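Local coordinates for viral structural protein 4 (Bombyx mori cytoplasmic polyhedrosis virus, PDB 6TZ0), which binds GTP beside the viral RNA-dependent RNA polymerase, probably acting as its nucleotide-handling partner in transcription of the double-stranded RNA genome, at residues A391-V396 with Y403-S408; P399-D404 with R469-M474; I4-L7 with L12-E15. One frame throughout, in Å; residues are numbered along the deposited sequence.

In the fold
Interaction 3 comes first along the chain, where the N-terminal loop meets helix 10-15; interactions 1 and 2 follow almost four hundred residues later. Those two belong together: their centres are 8 Å apart, they share Y403 and D404, and both use helix 403-408. V406 of interaction 1 packs on F471 of interaction 2, and N393 packs on P399. Together they join helices 385-393, 403-408 and 468-476, within the span between strands 378-381 and 484-489 of the parallel sheet. Interaction 3 lies about 55 to 58 Å away between centres, across the middle of the chain, so the contacts belong to separate parts of the protein, one near the parallel sheet and one at the N-terminus.

Interaction 1. Residues A391-V396 with Y403-S408; sequences AKNKDV and YDYVLS
The phenol end of Y405 reaches over to the amide of N393, and this pair makes up most of the contact. ND2 of N393 donates a hydrogen bond to OH of Y405 over 3.3 Å, with a bent N-H...O angle of 145°. The amide nitrogen sits in the ring plane, at the edge where CE2 and OH lie, and is as near to Y405 CE2 as to the hydroxyl. The amide itself is turned 45° from the ring plane, so the two groups neither stack nor lie coplanar. They come at each other from opposite directions, N393 from the weakly bonded last part of helix 385-393 and Y405 from helix 403-408. With CG of Y405 anti to the backbone N (chi1 174°), the long ring spans a gap that the backbones leave wide: the closest CA atoms, those of K392 and V406, are 10.5 Å apart. K392 adds a loose touch, its CB lying 4.4 Å from Y405 OH, and its side chain also touches L409 and N414. N393 is buried; its CB packs on P399 in the intervening loop while its amide faces Y405. This is a polar tie across a helix-loop-helix connection in a parallel-sheet domain whose P-loop (Walker A), with K359 and T360, is a GTP-binding site, empty in this chain; the K392 side chain lies about 10 Å from that of R522, another GTP-site residue.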
loop_
_atom_site.group_PDB
_atom_site.type_symbol
_atom_site.label_atom_id
_atom_site.label_comp_id
_atom_site.label_asym_id
_atom_site.label_seq_id
_atom_site.Cartn_x
_atom_site.Cartn_y
_atom_site.Cartn_z
ATOM N N ALA B 391 27.411 18.499 28.301
ATOM C CA ALA B 391 28.131 18.605 29.563
ATOM C C ALA B 391 28.484 20.044 29.913
ATOM O O ALA B 391 28.766 20.333 31.080
ATOM C CB ALA B 391 29.397 17.759 29.519
ATOM N N LYS B 392 28.477 20.947 28.937
ATOM C CA LYS B 392 28.670 22.370 29.174
ATOM C C LYS B 392 27.365 23.149 29.220
ATOM O O LYS B 392 27.201 24.018 30.079
ATOM C CB LYS B 392 29.562 22.972 28.086
ATOM C CG LYS B 392 30.963 22.419 28.044
ATOM C CD LYS B 392 31.744 22.848 29.263
ATOM C CE LYS B 392 33.150 22.287 29.246
ATOM N NZ LYS B 392 33.971 22.886 28.163
ATOM N N ASN B 393 26.422 22.849 28.330
ATOM C CA ASN B 393 25.304 23.741 28.053
ATOM C C ASN B 393 23.961 23.226 28.560
ATOM O O ASN B 393 22.920 23.655 28.066
ATOM C CB ASN B 393 25.209 24.011 26.554
ATOM C CG ASN B 393 26.307 24.909 26.056
ATOM O OD1 ASN B 393 26.629 25.916 26.682
ATOM N ND2 ASN B 393 26.904 24.546 24.935
ATOM N N LYS B 394 23.948 22.337 29.551
ATOM C CA LYS B 394 22.670 21.809 30.023
ATOM C C LYS B 394 21.948 22.751 30.972
ATOM O O LYS B 394 20.816 22.457 31.363
ATOM C CB LYS B 394 22.852 20.457 30.710
ATOM C CG LYS B 394 23.655 20.499 31.992
ATOM C CD LYS B 394 23.764 19.114 32.599
ATOM C CE LYS B 394 24.545 19.130 33.899
ATOM N NZ LYS B 394 25.973 19.460 33.681
ATOM N N ASP B 395 22.564 23.868 31.348
ATOM C CA ASP B 395 21.929 24.844 32.215
ATOM C C ASP B 395 21.615 26.161 31.529
ATOM O O ASP B 395 20.755 26.899 32.021
ATOM C CB ASP B 395 22.811 25.121 33.440
ATOM C CG ASP B 395 22.930 23.917 34.342
ATOM O OD1 ASP B 395 21.985 23.103 34.361
ATOM O OD2 ASP B 395 23.964 23.782 35.027
ATOM N N VAL B 396 22.281 26.479 30.420
ATOM C CA VAL B 396 21.987 27.699 29.684
ATOM C C VAL B 396 20.640 27.547 28.991
ATOM O O VAL B 396 20.376 26.532 28.334
ATOM C CB VAL B 396 23.112 27.995 28.682
ATOM C CG1 VAL B 396 22.813 29.251 27.887
ATOM C CG2 VAL B 396 24.439 28.115 29.409
ATOM N N TYR B 403 28.644 26.081 14.540
ATOM C CA TYR B 403 29.439 24.915 14.167
ATOM C C TYR B 403 30.865 25.002 14.694
ATOM O O TYR B 403 31.456 23.979 15.050
ATOM C CB TYR B 403 29.438 24.739 12.649
ATOM C CG TYR B 403 30.374 23.657 12.178
ATOM C CD1 TYR B 403 30.079 22.316 12.381
ATOM C CD2 TYR B 403 31.562 23.976 11.537
ATOM C CE1 TYR B 403 30.943 21.328 11.958
ATOM C CE2 TYR B 403 32.426 22.998 11.117
ATOM C CZ TYR B 403 32.116 21.679 11.330
ATOM O OH TYR B 403 32.984 20.707 10.901
ATOM N N ASP B 404 31.430 26.207 14.771
ATOM C CA ASP B 404 32.789 26.331 15.283
ATOM C C ASP B 404 32.849 26.128 16.793
ATOM O O ASP B 404 33.832 25.583 17.299
ATOM C CB ASP B 404 33.385 27.679 14.880
ATOM C CG ASP B 404 32.556 28.865 15.343
ATOM O OD1 ASP B 404 31.434 28.676 15.857
ATOM O OD2 ASP B 404 33.043 30.005 15.199
ATOM N N TYR B 405 31.792 26.499 17.518
ATOM C CA TYR B 405 31.753 26.275 18.962
ATOM C C TYR B 405 31.596 24.795 19.295
ATOM O O TYR B 405 32.318 24.255 20.146
ATOM C CB TYR B 405 30.623 27.100 19.577
ATOM C CG TYR B 405 30.392 26.853 21.046
ATOM C CD1 TYR B 405 31.344 27.212 21.987
ATOM C CD2 TYR B 405 29.196 26.314 21.498
ATOM C CE1 TYR B 405 31.131 27.000 23.332
ATOM C CE2 TYR B 405 28.974 26.101 22.841
ATOM C CZ TYR B 405 29.945 26.445 23.753
ATOM O OH TYR B 405 29.727 26.242 25.092
ATOM N N VAL B 406 30.656 24.125 18.622
ATOM C CA VAL B 406 30.459 22.690 18.790
ATOM C C VAL B 406 31.694 21.924 18.331
ATOM O O VAL B 406 32.088 20.924 18.941
ATOM C CB VAL B 406 29.191 22.257 18.028
ATOM C CG1 VAL B 406 28.990 20.756 18.080
ATOM C CG2 VAL B 406 27.978 22.953 18.591
ATOM N N LEU B 407 32.356 22.418 17.288
ATOM C CA LEU B 407 33.578 21.791 16.805
ATOM C C LEU B 407 34.736 22.009 17.770
ATOM O O LEU B 407 35.625 21.159 17.874
ATOM C CB LEU B 407 33.905 22.347 15.424
ATOM C CG LEU B 407 34.981 21.655 14.607
ATOM C CD1 LEU B 407 34.512 20.262 14.271
ATOM C CD2 LEU B 407 35.261 22.441 13.346
ATOM N N SER B 408 34.740 23.137 18.482
ATOM C CA SER B 408 35.738 23.373 19.515
ATOM C C SER B 408 35.483 22.524 20.748
ATOM O O SER B 408 36.414 22.253 21.513
ATOM C CB SER B 408 35.749 24.848 19.899
ATOM O OG SER B 408 34.532 25.202 20.524
#

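Interaction 2. Residues P399-D404 with R469-M474; sequences PSFAYD and RNFYYM
F401 sends its side chain straight at helix 468-476, and M474 receives it first. CB of F401 lies 3.7 Å from CB of M474, with the M474 carbonyl oxygen close by. One bond further out, CG of F401 makes the closest approach, 3.5 Å to the same M474 CB. That methylene sits over one face of the phenyl ring, 3.9 Å from its centroid and 26° off the normal, a CH-pi contact displaced toward the CG-CD1 rim. CD1 of F401 touches both M474 CB and, at 4.1 Å, F471 CD1. CE1 then runs on to the helix backbone, 4.0 Å from CA of F471, with the N470 carbonyl oxygen loosely near it. Because CG of F401 is anti to its carbonyl carbon (chi1 -67°), the ring is turned off the loop onto the M474-F471 side of helix 468-476. The loop is held by an ST turn, in which A402 N donates to S400 OG over 3.3 Å, and A402 then takes the N-cap position of helix 403-408. W389 of helix 385-393 meets the rings of both F401 and F471, and F471 also packs on V406 of helix 403-408, so three helices meet at this aromatic cluster. Helix 468-476 leads on into strand 484-489 of the parallel sheet, and its Y473 packs against the RNA-dependent RNA polymerase chain.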
loop_
_atom_site.group_PDB
_atom_site.type_symbol
_atom_site.label_atom_id
_atom_site.label_comp_id
_atom_site.label_asym_id
_atom_site.label_seq_id
_atom_site.Cartn_x
_atom_site.Cartn_y
_atom_site.Cartn_z
ATOM N N PRO B 399 21.386 28.155 24.613
ATOM C CA PRO B 399 22.794 27.900 24.320
ATOM C C PRO B 399 23.078 28.059 22.834
ATOM O O PRO B 399 22.177 28.110 21.999
ATOM C CB PRO B 399 22.983 26.450 24.768
ATOM C CG PRO B 399 21.659 25.847 24.560
ATOM C CD PRO B 399 20.645 26.905 24.843
ATOM N N SER B 400 24.364 28.128 22.516
ATOM C CA SER B 400 24.796 28.326 21.144
ATOM C C SER B 400 24.774 27.007 20.384
ATOM O O SER B 400 24.963 25.936 20.965
ATOM C CB SER B 400 26.198 28.932 21.103
ATOM O OG SER B 400 26.631 29.104 19.769
ATOM N N PHE B 401 24.525 27.095 19.081
ATOM C CA PHE B 401 24.554 25.945 18.188
ATOM C C PHE B 401 25.471 26.198 17.002
ATOM O O PHE B 401 25.296 25.584 15.946
ATOM C CB PHE B 401 23.147 25.603 17.695
ATOM C CG PHE B 401 22.225 25.099 18.769
ATOM C CD1 PHE B 401 22.219 23.761 19.129
ATOM C CD2 PHE B 401 21.359 25.965 19.414
ATOM C CE1 PHE B 401 21.364 23.299 20.117
ATOM C CE2 PHE B 401 20.505 25.509 20.403
ATOM C CZ PHE B 401 20.509 24.177 20.753
ATOM N N ALA B 402 26.427 27.111 17.148
ATOM C CA ALA B 402 27.328 27.438 16.054
ATOM C C ALA B 402 28.297 26.294 15.811
ATOM O O ALA B 402 28.717 25.612 16.747
ATOM C CB ALA B 402 28.095 28.719 16.365
ATOM N N TYR B 403 28.644 26.081 14.540
ATOM C CA TYR B 403 29.439 24.915 14.167
ATOM C C TYR B 403 30.865 25.002 14.694
ATOM O O TYR B 403 31.456 23.979 15.050
ATOM C CB TYR B 403 29.438 24.739 12.649
ATOM C CG TYR B 403 30.374 23.657 12.178
ATOM C CD1 TYR B 403 30.079 22.316 12.381
ATOM C CD2 TYR B 403 31.562 23.976 11.537
ATOM C CE1 TYR B 403 30.943 21.328 11.958
ATOM C CE2 TYR B 403 32.426 22.998 11.117
ATOM C CZ TYR B 403 32.116 21.679 11.330
ATOM O OH TYR B 403 32.984 20.707 10.901
ATOM N N ASP B 404 31.430 26.207 14.771
ATOM C CA ASP B 404 32.789 26.331 15.283
ATOM C C ASP B 404 32.849 26.128 16.793
ATOM O O ASP B 404 33.832 25.583 17.299
ATOM C CB ASP B 404 33.385 27.679 14.880
ATOM C CG ASP B 404 32.556 28.865 15.343
ATOM O OD1 ASP B 404 31.434 28.676 15.857
ATOM O OD2 ASP B 404 33.043 30.005 15.199
ATOM N N ARG B 469 17.772 15.605 19.068
ATOM C CA ARG B 469 17.156 15.842 17.769
ATOM C C ARG B 469 17.230 17.316 17.390
ATOM O O ARG B 469 17.606 17.658 16.262
ATOM C CB ARG B 469 15.717 15.320 17.810
ATOM C CG ARG B 469 14.905 15.356 16.523
ATOM C CD ARG B 469 13.946 16.503 16.571
ATOM N NE ARG B 469 13.062 16.625 15.418
ATOM C CZ ARG B 469 11.836 16.121 15.354
ATOM N NH1 ARG B 469 11.341 15.450 16.380
ATOM N NH2 ARG B 469 11.097 16.304 14.269
ATOM N N ASN B 470 16.953 18.204 18.347
ATOM C CA ASN B 470 17.104 19.632 18.102
ATOM C C ASN B 470 18.563 20.036 17.963
ATOM O O ASN B 470 18.863 20.991 17.246
ATOM C CB ASN B 470 16.485 20.436 19.234
ATOM C CG ASN B 470 16.299 21.890 18.878
ATOM O OD1 ASN B 470 16.359 22.270 17.717
ATOM N ND2 ASN B 470 16.144 22.723 19.888
ATOM N N PHE B 471 19.469 19.350 18.662
ATOM C CA PHE B 471 20.896 19.628 18.530
ATOM C C PHE B 471 21.376 19.393 17.107
ATOM O O PHE B 471 21.997 20.271 16.497
ATOM C CB PHE B 471 21.686 18.765 19.505
ATOM C CG PHE B 471 23.172 18.901 19.370
ATOM C CD1 PHE B 471 23.825 20.014 19.847
ATOM C CD2 PHE B 471 23.918 17.896 18.776
ATOM C CE1 PHE B 471 25.188 20.131 19.732
ATOM C CE2 PHE B 471 25.280 18.009 18.656
ATOM C CZ PHE B 471 25.915 19.124 19.140
ATOM N N TYR B 472 21.067 18.228 16.545
ATOM C CA TYR B 472 21.485 17.981 15.173
ATOM C C TYR B 472 20.670 18.778 14.165
ATOM O O TYR B 472 21.175 19.059 13.074
ATOM C CB TYR B 472 21.445 16.481 14.882
ATOM C CG TYR B 472 22.570 15.757 15.576
ATOM C CD1 TYR B 472 23.842 15.740 15.033
ATOM C CD2 TYR B 472 22.375 15.134 16.798
ATOM C CE1 TYR B 472 24.883 15.101 15.675
ATOM C CE2 TYR B 472 23.417 14.495 17.451
ATOM C CZ TYR B 472 24.663 14.476 16.877
ATOM O OH TYR B 472 25.703 13.847 17.509
ATOM N N TYR B 473 19.452 19.200 14.519
ATOM C CA TYR B 473 18.704 20.114 13.660
ATOM C C TYR B 473 19.361 21.488 13.590
ATOM O O TYR B 473 19.535 22.049 12.504
ATOM C CB TYR B 473 17.271 20.242 14.168
ATOM C CG TYR B 473 16.432 21.238 13.410
ATOM C CD1 TYR B 473 15.924 20.934 12.157
ATOM C CD2 TYR B 473 16.145 22.483 13.953
ATOM C CE1 TYR B 473 15.154 21.844 11.464
ATOM C CE2 TYR B 473 15.379 23.394 13.271
ATOM C CZ TYR B 473 14.887 23.071 12.029
ATOM O OH TYR B 473 14.120 23.987 11.354
ATOM N N MET B 474 19.707 22.059 14.740
ATOM C CA MET B 474 20.279 23.396 14.778
ATOM C C MET B 474 21.741 23.425 14.368
ATOM O O MET B 474 22.264 24.504 14.079
ATOM C CB MET B 474 20.131 23.999 16.175
ATOM C CG MET B 474 18.711 24.298 16.602
ATOM S SD MET B 474 17.892 25.524 15.577
ATOM C CE MET B 474 18.789 26.994 16.052
#

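Interaction 3. Residues I4-L7 with L12-E15; sequences IDPL and LYEE
Y13 lays one ring face against P6 and points its hydroxyl at the I4 carbonyl. The pyrrolidine of P6 is the bump over that face: its CG stands 4.2 Å from the ring centroid, 26° off the normal, in a CH-pi contact. CA of P6 follows the same outline, 3.7 Å from Y13 CE2. At the ring edge, near its plane, the carbonyl oxygen of I4 takes a hydrogen bond from Y13 OH; the modelled length of 2.5 Å is doubtful in detail at this resolution. The methyl CG2 of I4 touches both L12 CD2 and Y13 CE2, 4.2 Å from the latter. Farther along, the end of the isoleucine meets the L12 side chain: I4 CD1 lies 3.8 Å from L12 CD2, and the two side chains cross at about a right angle. With CG1 of I4 anti to its carbonyl carbon (chi1 -60°) and the chain extended at chi2 (164°), the delta methyl reaches L12. L167 also touches both I4 and L12. The phenol hydroxyl is also hydrogen-bonded to OH of Y164, and D5 is tied through OD2 to S50 of helix 41-60. The whole is plain packing, far from the GTP site: a chain terminus that folds back on the short helix 10-15 just after it, with Y13 lying on the preceding loop.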
loop_
_atom_site.group_PDB
_atom_site.type_symbol
_atom_site.label_atom_id
_atom_site.label_comp_id
_atom_site.label_asym_id
_atom_site.label_seq_id
_atom_site.Cartn_x
_atom_site.Cartn_y
_atom_site.Cartn_z
ATOM N N ILE B 4 32.815 -18.353 -16.659
ATOM C CA ILE B 4 33.579 -17.366 -17.404
ATOM C C ILE B 4 34.626 -18.121 -18.204
ATOM O O ILE B 4 35.347 -18.955 -17.648
ATOM C CB ILE B 4 34.225 -16.335 -16.462
ATOM C CG1 ILE B 4 33.140 -15.602 -15.680
ATOM C CG2 ILE B 4 35.057 -15.342 -17.235
ATOM C CD1 ILE B 4 33.646 -14.858 -14.498
ATOM N N ASP B 5 34.694 -17.839 -19.494
ATOM C CA ASP B 5 35.543 -18.576 -20.421
ATOM C C ASP B 5 37.013 -18.299 -20.131
ATOM O O ASP B 5 37.431 -17.139 -20.186
ATOM C CB ASP B 5 35.180 -18.152 -21.839
ATOM C CG ASP B 5 35.711 -19.089 -22.894
ATOM O OD1 ASP B 5 36.374 -20.088 -22.553
ATOM O OD2 ASP B 5 35.457 -18.826 -24.084
ATOM N N PRO B 6 37.825 -19.314 -19.811
ATOM C CA PRO B 6 39.244 -19.048 -19.542
ATOM C C PRO B 6 40.049 -18.726 -20.781
ATOM O O PRO B 6 41.097 -18.085 -20.662
ATOM C CB PRO B 6 39.732 -20.352 -18.896
ATOM C CG PRO B 6 38.517 -21.029 -18.428
ATOM C CD PRO B 6 37.465 -20.687 -19.435
ATOM N N LEU B 7 39.605 -19.155 -21.961
ATOM C CA LEU B 7 40.346 -18.862 -23.178
ATOM C C LEU B 7 40.165 -17.417 -23.610
ATOM O O LEU B 7 41.027 -16.868 -24.300
ATOM C CB LEU B 7 39.918 -19.802 -24.299
ATOM C CG LEU B 7 40.196 -21.290 -24.094
ATOM C CD1 LEU B 7 39.635 -22.065 -25.257
ATOM C CD2 LEU B 7 41.671 -21.555 -23.939
ATOM N N LEU B 12 41.728 -12.640 -15.832
ATOM C CA LEU B 12 40.938 -12.796 -14.615
ATOM C C LEU B 12 41.297 -14.078 -13.878
ATOM O O LEU B 12 41.345 -14.101 -12.645
ATOM C CB LEU B 12 39.451 -12.786 -14.960
ATOM C CG LEU B 12 38.471 -13.024 -13.810
ATOM C CD1 LEU B 12 38.514 -11.888 -12.806
ATOM C CD2 LEU B 12 37.073 -13.252 -14.333
ATOM N N TYR B 13 41.556 -15.155 -14.617
ATOM C CA TYR B 13 41.994 -16.385 -13.977
ATOM C C TYR B 13 43.441 -16.295 -13.521
ATOM O O TYR B 13 43.813 -16.947 -12.543
ATOM C CB TYR B 13 41.790 -17.566 -14.917
ATOM C CG TYR B 13 40.347 -17.978 -15.057
ATOM C CD1 TYR B 13 39.761 -18.839 -14.145
ATOM C CD2 TYR B 13 39.566 -17.487 -16.088
ATOM C CE1 TYR B 13 38.445 -19.209 -14.266
ATOM C CE2 TYR B 13 38.245 -17.854 -16.214
ATOM C CZ TYR B 13 37.695 -18.718 -15.303
ATOM O OH TYR B 13 36.382 -19.084 -15.421
ATOM N N GLU B 14 44.265 -15.492 -14.202
ATOM C CA GLU B 14 45.633 -15.275 -13.738
ATOM C C GLU B 14 45.653 -14.520 -12.421
ATOM O O GLU B 14 46.587 -14.671 -11.626
ATOM C CB GLU B 14 46.444 -14.510 -14.781
ATOM C CG GLU B 14 46.715 -15.262 -16.061
ATOM C CD GLU B 14 47.642 -14.513 -16.980
ATOM O OE1 GLU B 14 47.961 -13.345 -16.681
ATOM O OE2 GLU B 14 48.067 -15.096 -17.998
ATOM N N GLU B 15 44.642 -13.681 -12.192
ATOM C CA GLU B 15 44.500 -12.984 -10.917
ATOM C C GLU B 15 44.309 -13.954 -9.755
ATOM O O GLU B 15 44.851 -13.746 -8.665
ATOM C CB GLU B 15 43.323 -12.020 -11.015
ATOM C CG GLU B 15 43.013 -11.239 -9.775
ATOM C CD GLU B 15 41.807 -10.349 -9.963
ATOM O OE1 GLU B 15 41.244 -10.350 -11.079
ATOM O OE2 GLU B 15 41.410 -9.661 -8.999
#